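Long-range contacts in D-alanine--D-alanine ligase (Acinetobacter baumannii ACICU, PDB 5D8D), which joins two molecules of D-alanine into D-alanyl-D-alanine at the cost of one ATP, a step in peptidoglycan synthesis: residues G250-I254 and S279-K283; I186-Q192 and C239-F243. One frame throughout, in Å; residues are numbered along the deposited sequence.

Contact 1 (G250-I254 and S279-K283); sequences GWGRI and SLVPK
Val281 sends its two methyl groups to two different side chains of the 250-254 segment. CG2 rests on the aliphatic part of Arg253, 3.5 Å from CG and 3.8 Å from CD. CG1 reaches the indole of Trp251, where it lies 4.1 Å from CE3, at the ring edge and close to the ring plane. With CG1 anti to the backbone N (chi1 168°), CG1 points to Trp251 and CG2 to Arg253. The side chains of Trp251 and Val281 are set roughly perpendicular. Gly252 lies between Trp251 and Arg253, in a backbone conformation that calls for glycine.

The Arg253 chain runs extended past Val281 and then bends at chi3 (43°). Beyond the bend, Leu280 CD1 sits over one face of the guanidinium, 4.2 Å from CZ. The polar end is held elsewhere: NE bonds to Thr185 OG1, and NH2 forms a salt bridge with Asp255. Thr185 falls in the predicted ATP-binding region, and Asp255 is a predicted magnesium ligand. Helix 280-286 packs here on strand 252-259 of the antiparallel sheet in the ATP-grasp fold, beside its probable nucleotide and metal site.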
ATOM      1  N   GLY A 250      -3.247  15.086  -5.534  1.00 42.88           N
ATOM      2  CA  GLY A 250      -2.736  15.872  -6.660  1.00 44.89           C
ATOM      3  C   GLY A 250      -3.411  15.609  -8.011  1.00 43.05           C
ATOM      4  O   GLY A 250      -4.260  16.350  -8.440  1.00 51.30           O
ATOM      5  N   TRP A 251      -3.026  14.557  -8.678  1.00 38.52           N
ATOM      6  CA  TRP A 251      -3.522  14.319  -9.983  1.00 38.35           C
ATOM      7  C   TRP A 251      -3.585  12.840 -10.207  1.00 35.05           C
ATOM      8  O   TRP A 251      -3.106  12.102  -9.410  1.00 36.92           O
ATOM      9  CB  TRP A 251      -2.615  15.027 -10.981  1.00 41.96           C
ATOM     10  CG  TRP A 251      -1.313  14.361 -11.221  1.00 44.07           C
ATOM     11  CD1 TRP A 251      -0.313  14.147 -10.328  1.00 43.12           C
ATOM     12  CD2 TRP A 251      -0.850  13.844 -12.476  1.00 42.81           C
ATOM     13  NE1 TRP A 251       0.742  13.517 -10.946  1.00 38.17           N
ATOM     14  CE2 TRP A 251       0.427  13.316 -12.262  1.00 39.06           C
ATOM     15  CE3 TRP A 251      -1.405  13.777 -13.766  1.00 44.38           C
ATOM     16  CZ2 TRP A 251       1.166  12.722 -13.288  1.00 40.85           C
ATOM     17  CZ3 TRP A 251      -0.670  13.177 -14.793  1.00 40.40           C
ATOM     18  CH2 TRP A 251       0.603  12.670 -14.544  1.00 39.21           C
ATOM     19  N   GLY A 252      -4.209  12.428 -11.290  1.00 36.47           N
ATOM     20  CA  GLY A 252      -4.547  11.033 -11.527  1.00 40.40           C
ATOM     21  C   GLY A 252      -5.898  10.884 -12.226  1.00 42.26           C
ATOM     22  O   GLY A 252      -6.574  11.870 -12.549  1.00 41.69           O
ATOM     23  N   ARG A 253      -6.284   9.643 -12.449  1.00 41.20           N
ATOM     24  CA  ARG A 253      -7.532   9.321 -13.119  1.00 42.62           C
ATOM     25  C   ARG A 253      -8.255   8.255 -12.312  1.00 45.13           C
ATOM     26  O   ARG A 253      -7.598   7.350 -11.759  1.00 40.59           O
ATOM     27  CB  ARG A 253      -7.257   8.742 -14.487  1.00 42.35           C
ATOM     28  CG  ARG A 253      -6.722   9.715 -15.527  1.00 47.40           C
ATOM     29  CD  ARG A 253      -6.290   8.985 -16.811  1.00 50.29           C
ATOM     30  NE  ARG A 253      -7.278   7.976 -17.167  1.00 54.63           N
ATOM     31  CZ  ARG A 253      -7.045   6.828 -17.791  1.00 62.83           C
ATOM     32  NH1 ARG A 253      -5.825   6.504 -18.217  1.00 63.33           N
ATOM     33  NH2 ARG A 253      -8.074   5.997 -18.015  1.00 63.69           N
ATOM     34  N   ILE A 254      -9.584   8.364 -12.259  1.00 40.60           N
ATOM     35  CA  ILE A 254     -10.437   7.277 -11.836  1.00 40.55           C
ATOM     36  C   ILE A 254     -11.208   6.818 -13.043  1.00 41.01           C
ATOM     37  O   ILE A 254     -11.788   7.646 -13.755  1.00 45.32           O
ATOM     38  CB  ILE A 254     -11.463   7.760 -10.823  1.00 44.71           C
ATOM     39  CG1 ILE A 254     -10.753   8.354  -9.584  1.00 47.52           C
ATOM     40  CG2 ILE A 254     -12.431   6.628 -10.458  1.00 43.26           C
ATOM     41  CD1 ILE A 254     -10.317   7.353  -8.544  1.00 45.26           C
ATOM     42  N   SER A 279      -2.583  10.906 -24.568  1.00 44.72           N
ATOM     43  CA  SER A 279      -3.093  10.602 -23.217  1.00 40.10           C
ATOM     44  C   SER A 279      -4.283  11.459 -22.824  1.00 40.46           C
ATOM     45  O   SER A 279      -4.488  12.526 -23.347  1.00 40.94           O
ATOM     46  CB  SER A 279      -1.976  10.779 -22.161  1.00 41.42           C
ATOM     47  OG  SER A 279      -0.939   9.800 -22.293  1.00 37.76           O
ATOM     48  N   LEU A 280      -5.048  10.994 -21.856  1.00 39.59           N
ATOM     49  CA  LEU A 280      -6.350  11.584 -21.541  1.00 40.81           C
ATOM     50  C   LEU A 280      -6.354  12.756 -20.567  1.00 40.23           C
ATOM     51  O   LEU A 280      -7.195  13.636 -20.702  1.00 45.30           O
ATOM     52  CB  LEU A 280      -7.286  10.495 -21.055  1.00 47.31           C
ATOM     53  CG  LEU A 280      -7.709   9.552 -22.199  1.00 52.21           C
ATOM     54  CD1 LEU A 280      -7.747   8.098 -21.778  1.00 50.94           C
ATOM     55  CD2 LEU A 280      -9.061   9.998 -22.708  1.00 56.70           C
ATOM     56  N   VAL A 281      -5.432  12.806 -19.608  1.00 41.28           N
ATOM     57  CA  VAL A 281      -5.373  13.925 -18.660  1.00 39.17           C
ATOM     58  C   VAL A 281      -5.121  15.280 -19.349  1.00 41.15           C
ATOM     59  O   VAL A 281      -5.759  16.272 -18.972  1.00 43.19           O
ATOM     60  CB  VAL A 281      -4.388  13.666 -17.462  1.00 43.03           C
ATOM     61  CG1 VAL A 281      -4.102  14.950 -16.634  1.00 40.70           C
ATOM     62  CG2 VAL A 281      -4.912  12.541 -16.536  1.00 39.90           C
ATOM     63  N   PRO A 282      -4.209  15.346 -20.348  1.00 45.08           N
ATOM     64  CA  PRO A 282      -4.080  16.615 -21.098  1.00 46.09           C
ATOM     65  C   PRO A 282      -5.364  17.073 -21.802  1.00 45.61           C
ATOM     66  O   PRO A 282      -5.657  18.282 -21.792  1.00 39.29           O
ATOM     67  CB  PRO A 282      -2.962  16.334 -22.104  1.00 43.05           C
ATOM     68  CG  PRO A 282      -2.130  15.310 -21.425  1.00 46.58           C
ATOM     69  CD  PRO A 282      -3.112  14.422 -20.692  1.00 46.39           C
ATOM     70  N   LYS A 283      -6.074  16.120 -22.405  1.00 46.43           N
ATOM     71  CA  LYS A 283      -7.411  16.330 -22.983  1.00 51.22           C
ATOM     72  C   LYS A 283      -8.324  17.049 -21.996  1.00 49.95           C
ATOM     73  O   LYS A 283      -8.892  18.115 -22.287  1.00 51.05           O
ATOM     74  CB  LYS A 283      -8.080  14.986 -23.365  1.00 60.14           C
ATOM     75  CG  LYS A 283      -8.256  14.642 -24.832  1.00 70.06           C
ATOM     76  CD  LYS A 283      -6.952  14.283 -25.570  1.00 82.67           C
ATOM     77  CE  LYS A 283      -7.163  13.161 -26.612  1.00 88.09           C
ATOM     78  NZ  LYS A 283      -6.203  13.191 -27.750  1.00 87.49           N
TER

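Contact 2 (I186-Q192 and C239-F243); sequences ISFLNGQ and CLRAF
Phe188 and Phe243 form an offset stack, with centroids 4.1 Å apart and planes only 6° from parallel. Each ring has the other over one face. The two side chains run antiparallel to one another, and each CB comes to lie over the partner ring in a CH-pi contact. Phe188 CB is 4.2 Å from the Phe243 centroid, and Phe243 CB is 4.1 Å from the Phe188 centroid. Phe243 points CG anti to its own N (chi1 -170°), which carries the ring from the helix out over Phe188. At the edge of the Phe188 ring lie the Leu240 N and the carbonyl carbon of Gly191. Cys239 O comes near Phe188 CZ obliquely, at 3.5 Å.

Leu240 crosses Phe188 at about a right angle. Its CD1 is 3.9 Å from Phe188 CE2 and also touches Gly191 O, at 3.5 Å. Its other methyl, CD2, meets Gln192 NE2. At the other end of the contact, Ile186 lies against Cys239, with CD1 3.6 Å from SG.

Gly191 belongs to a type I' turn from Leu189 to Gln192, closed by backbone bonds in both directions between those two residues. The turn brings Gly191 O to Leu240. Ile254 of the adjacent strand touches both Phe188 and Cys239.

Helix 229-245 packs here on strand 181-189 of the antiparallel sheet in the ATP-grasp fold. No hydrogen bond joins the two segments. Between 186-192 and 239-243 the contact rests on ring stacking, CH-pi and apolar packing, and Cys239 O is already used within the helix by Phe243 N.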
ATOM      1  N   ILE A 186     -12.199   9.990 -15.288  1.00 41.29           N
ATOM      2  CA  ILE A 186     -12.325  11.279 -14.611  1.00 40.47           C
ATOM      3  C   ILE A 186     -10.937  11.619 -14.136  1.00 36.39           C
ATOM      4  O   ILE A 186     -10.413  10.937 -13.298  1.00 39.22           O
ATOM      5  CB  ILE A 186     -13.323  11.166 -13.466  1.00 39.80           C
ATOM      6  CG1 ILE A 186     -14.676  10.830 -14.074  1.00 43.11           C
ATOM      7  CG2 ILE A 186     -13.377  12.471 -12.676  1.00 43.53           C
ATOM      8  CD1 ILE A 186     -14.939   9.360 -14.285  1.00 44.86           C
ATOM      9  N   SER A 187     -10.354  12.656 -14.700  1.00 39.93           N
ATOM     10  CA  SER A 187      -8.993  13.047 -14.402  1.00 42.17           C
ATOM     11  C   SER A 187      -8.975  13.975 -13.217  1.00 40.17           C
ATOM     12  O   SER A 187      -9.967  14.597 -12.905  1.00 39.81           O
ATOM     13  CB  SER A 187      -8.369  13.750 -15.609  1.00 43.80           C
ATOM     14  OG  SER A 187      -8.329  12.894 -16.738  1.00 43.96           O
ATOM     15  N   PHE A 188      -7.824  14.095 -12.568  1.00 41.11           N
ATOM     16  CA  PHE A 188      -7.735  14.937 -11.382  1.00 40.87           C
ATOM     17  C   PHE A 188      -6.589  15.899 -11.519  1.00 39.45           C
ATOM     18  O   PHE A 188      -5.562  15.553 -12.064  1.00 39.05           O
ATOM     19  CB  PHE A 188      -7.628  14.076 -10.093  1.00 43.50           C
ATOM     20  CG  PHE A 188      -8.953  13.540  -9.621  1.00 40.42           C
ATOM     21  CD1 PHE A 188      -9.497  12.405 -10.202  1.00 37.20           C
ATOM     22  CD2 PHE A 188      -9.683  14.211  -8.646  1.00 45.67           C
ATOM     23  CE1 PHE A 188     -10.735  11.930  -9.831  1.00 37.67           C
ATOM     24  CE2 PHE A 188     -10.933  13.731  -8.248  1.00 45.14           C
ATOM     25  CZ  PHE A 188     -11.447  12.571  -8.839  1.00 41.94           C
ATOM     26  N   LEU A 189      -6.812  17.111 -11.054  1.00 39.26           N
ATOM     27  CA  LEU A 189      -5.789  18.115 -10.962  1.00 45.96           C
ATOM     28  C   LEU A 189      -6.024  18.968  -9.737  1.00 48.86           C
ATOM     29  O   LEU A 189      -7.131  19.319  -9.436  1.00 43.98           O
ATOM     30  CB  LEU A 189      -5.754  18.974 -12.205  1.00 20.00           C
ATOM     31  CG  LEU A 189      -4.674  20.034 -12.205  1.00 20.00           C
ATOM     32  CD1 LEU A 189      -3.306  19.436 -12.207  1.00 20.00           C
ATOM     33  CD2 LEU A 189      -4.822  20.957 -13.375  1.00 20.00           C
ATOM     34  N   ASN A 190      -4.944  19.283  -9.043  1.00 50.93           N
ATOM     35  CA  ASN A 190      -4.959  19.886  -7.698  1.00 54.74           C
ATOM     36  C   ASN A 190      -6.036  19.296  -6.779  1.00 54.24           C
ATOM     37  O   ASN A 190      -6.883  19.979  -6.202  1.00 51.78           O
ATOM     38  CB  ASN A 190      -4.986  21.400  -7.820  1.00 60.71           C
ATOM     39  CG  ASN A 190      -3.786  21.933  -8.619  1.00 70.43           C
ATOM     40  OD1 ASN A 190      -2.713  21.296  -8.680  1.00 73.15           O
ATOM     41  ND2 ASN A 190      -3.961  23.091  -9.244  1.00 74.29           N
ATOM     42  N   GLY A 191      -5.996  17.974  -6.714  1.00 51.17           N
ATOM     43  CA  GLY A 191      -6.937  17.190  -5.950  1.00 51.73           C
ATOM     44  C   GLY A 191      -8.365  17.157  -6.430  1.00 49.23           C
ATOM     45  O   GLY A 191      -9.147  16.445  -5.829  1.00 56.24           O
ATOM     46  N   GLN A 192      -8.721  17.868  -7.502  1.00 53.36           N
ATOM     47  CA  GLN A 192     -10.153  18.017  -7.920  1.00 56.03           C
ATOM     48  C   GLN A 192     -10.472  17.428  -9.296  1.00 52.43           C
ATOM     49  O   GLN A 192      -9.583  17.301 -10.125  1.00 55.78           O
ATOM     50  CB  GLN A 192     -10.557  19.490  -7.904  1.00 54.82           C
ATOM     51  CG  GLN A 192     -10.391  20.135  -6.534  1.00 59.61           C
ATOM     52  CD  GLN A 192     -11.306  19.519  -5.456  1.00 68.23           C
ATOM     53  OE1 GLN A 192     -10.821  19.097  -4.401  1.00 74.80           O
ATOM     54  NE2 GLN A 192     -12.627  19.465  -5.717  1.00 62.64           N
ATOM     55  N   CYS A 239     -16.374  10.146  -7.861  1.00 50.12           N
ATOM     56  CA  CYS A 239     -14.967   9.886  -8.136  1.00 47.79           C
ATOM     57  C   CYS A 239     -14.063  10.677  -7.202  1.00 43.71           C
ATOM     58  O   CYS A 239     -13.000  10.209  -6.850  1.00 42.00           O
ATOM     59  CB  CYS A 239     -14.630  10.163  -9.607  1.00 45.12           C
ATOM     60  SG  CYS A 239     -15.422   8.978 -10.709  1.00 47.99           S
ATOM     61  N   LEU A 240     -14.470  11.873  -6.812  1.00 41.45           N
ATOM     62  CA  LEU A 240     -13.700  12.617  -5.823  1.00 43.23           C
ATOM     63  C   LEU A 240     -13.574  11.803  -4.574  1.00 42.89           C
ATOM     64  O   LEU A 240     -12.496  11.694  -4.032  1.00 46.56           O
ATOM     65  CB  LEU A 240     -14.350  13.952  -5.498  1.00 43.40           C
ATOM     66  CG  LEU A 240     -13.675  14.832  -4.458  1.00 43.40           C
ATOM     67  CD1 LEU A 240     -12.235  15.111  -4.806  1.00 42.18           C
ATOM     68  CD2 LEU A 240     -14.459  16.117  -4.370  1.00 43.79           C
ATOM     69  N   ARG A 241     -14.677  11.209  -4.135  1.00 45.76           N
ATOM     70  CA  ARG A 241     -14.686  10.395  -2.920  1.00 47.92           C
ATOM     71  C   ARG A 241     -13.880   9.119  -3.073  1.00 45.73           C
ATOM     72  O   ARG A 241     -13.222   8.670  -2.141  1.00 49.14           O
ATOM     73  CB  ARG A 241     -16.112  10.039  -2.512  1.00 52.22           C
ATOM     74  CG  ARG A 241     -16.960  11.240  -2.165  1.00 55.18           C
ATOM     75  CD  ARG A 241     -18.019  10.861  -1.153  1.00 64.03           C
ATOM     76  NE  ARG A 241     -19.030   9.977  -1.724  1.00 67.62           N
ATOM     77  CZ  ARG A 241     -19.797   9.122  -1.035  1.00 81.84           C
ATOM     78  NH1 ARG A 241     -19.672   8.966   0.286  1.00 86.52           N
ATOM     79  NH2 ARG A 241     -20.707   8.393  -1.684  1.00 83.62           N
ATOM     80  N   ALA A 242     -13.940   8.523  -4.247  1.00 45.08           N
ATOM     81  CA  ALA A 242     -13.119   7.348  -4.537  1.00 46.92           C
ATOM     82  C   ALA A 242     -11.634   7.712  -4.498  1.00 46.44           C
ATOM     83  O   ALA A 242     -10.794   6.900  -4.085  1.00 43.92           O
ATOM     84  CB  ALA A 242     -13.491   6.760  -5.892  1.00 43.39           C
ATOM     85  N   PHE A 243     -11.332   8.929  -4.939  1.00 42.60           N
ATOM     86  CA  PHE A 243      -9.961   9.405  -5.053  1.00 44.36           C
ATOM     87  C   PHE A 243      -9.431   9.621  -3.631  1.00 43.82           C
ATOM     88  O   PHE A 243      -8.346   9.138  -3.292  1.00 40.61           O
ATOM     89  CB  PHE A 243      -9.933  10.696  -5.904  1.00 44.87           C
ATOM     90  CG  PHE A 243      -8.563  11.187  -6.301  1.00 42.36           C
ATOM     91  CD1 PHE A 243      -7.887  10.611  -7.360  1.00 41.10           C
ATOM     92  CD2 PHE A 243      -7.979  12.276  -5.647  1.00 44.76           C
ATOM     93  CE1 PHE A 243      -6.645  11.106  -7.769  1.00 42.71           C
ATOM     94  CE2 PHE A 243      -6.722  12.763  -6.033  1.00 43.14           C
ATOM     95  CZ  PHE A 243      -6.058  12.177  -7.109  1.00 40.60           C
TER

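In the fold
Both contacts join a helix to the same antiparallel sheet of the ATP-grasp domain. Strands 181-189 and 252-259 are neighbours in it, and backbone bonds pair Ile186 with Ile254 and Gly191 with Gly250. Contact 1 places helix 280-286 against the sheet; contact 2 does the same for helix 229-245, the helix just before strand 252-259. Ser187 touches Val281 of contact 1, while Ile186 and Phe188 point to the helix of contact 2, so the two helices lie on opposite faces. Contact 1 is buried and includes a charged group near the predicted metal site. Contact 2 is larger and mainly aromatic and apolar, and extends to the exposed Gln192.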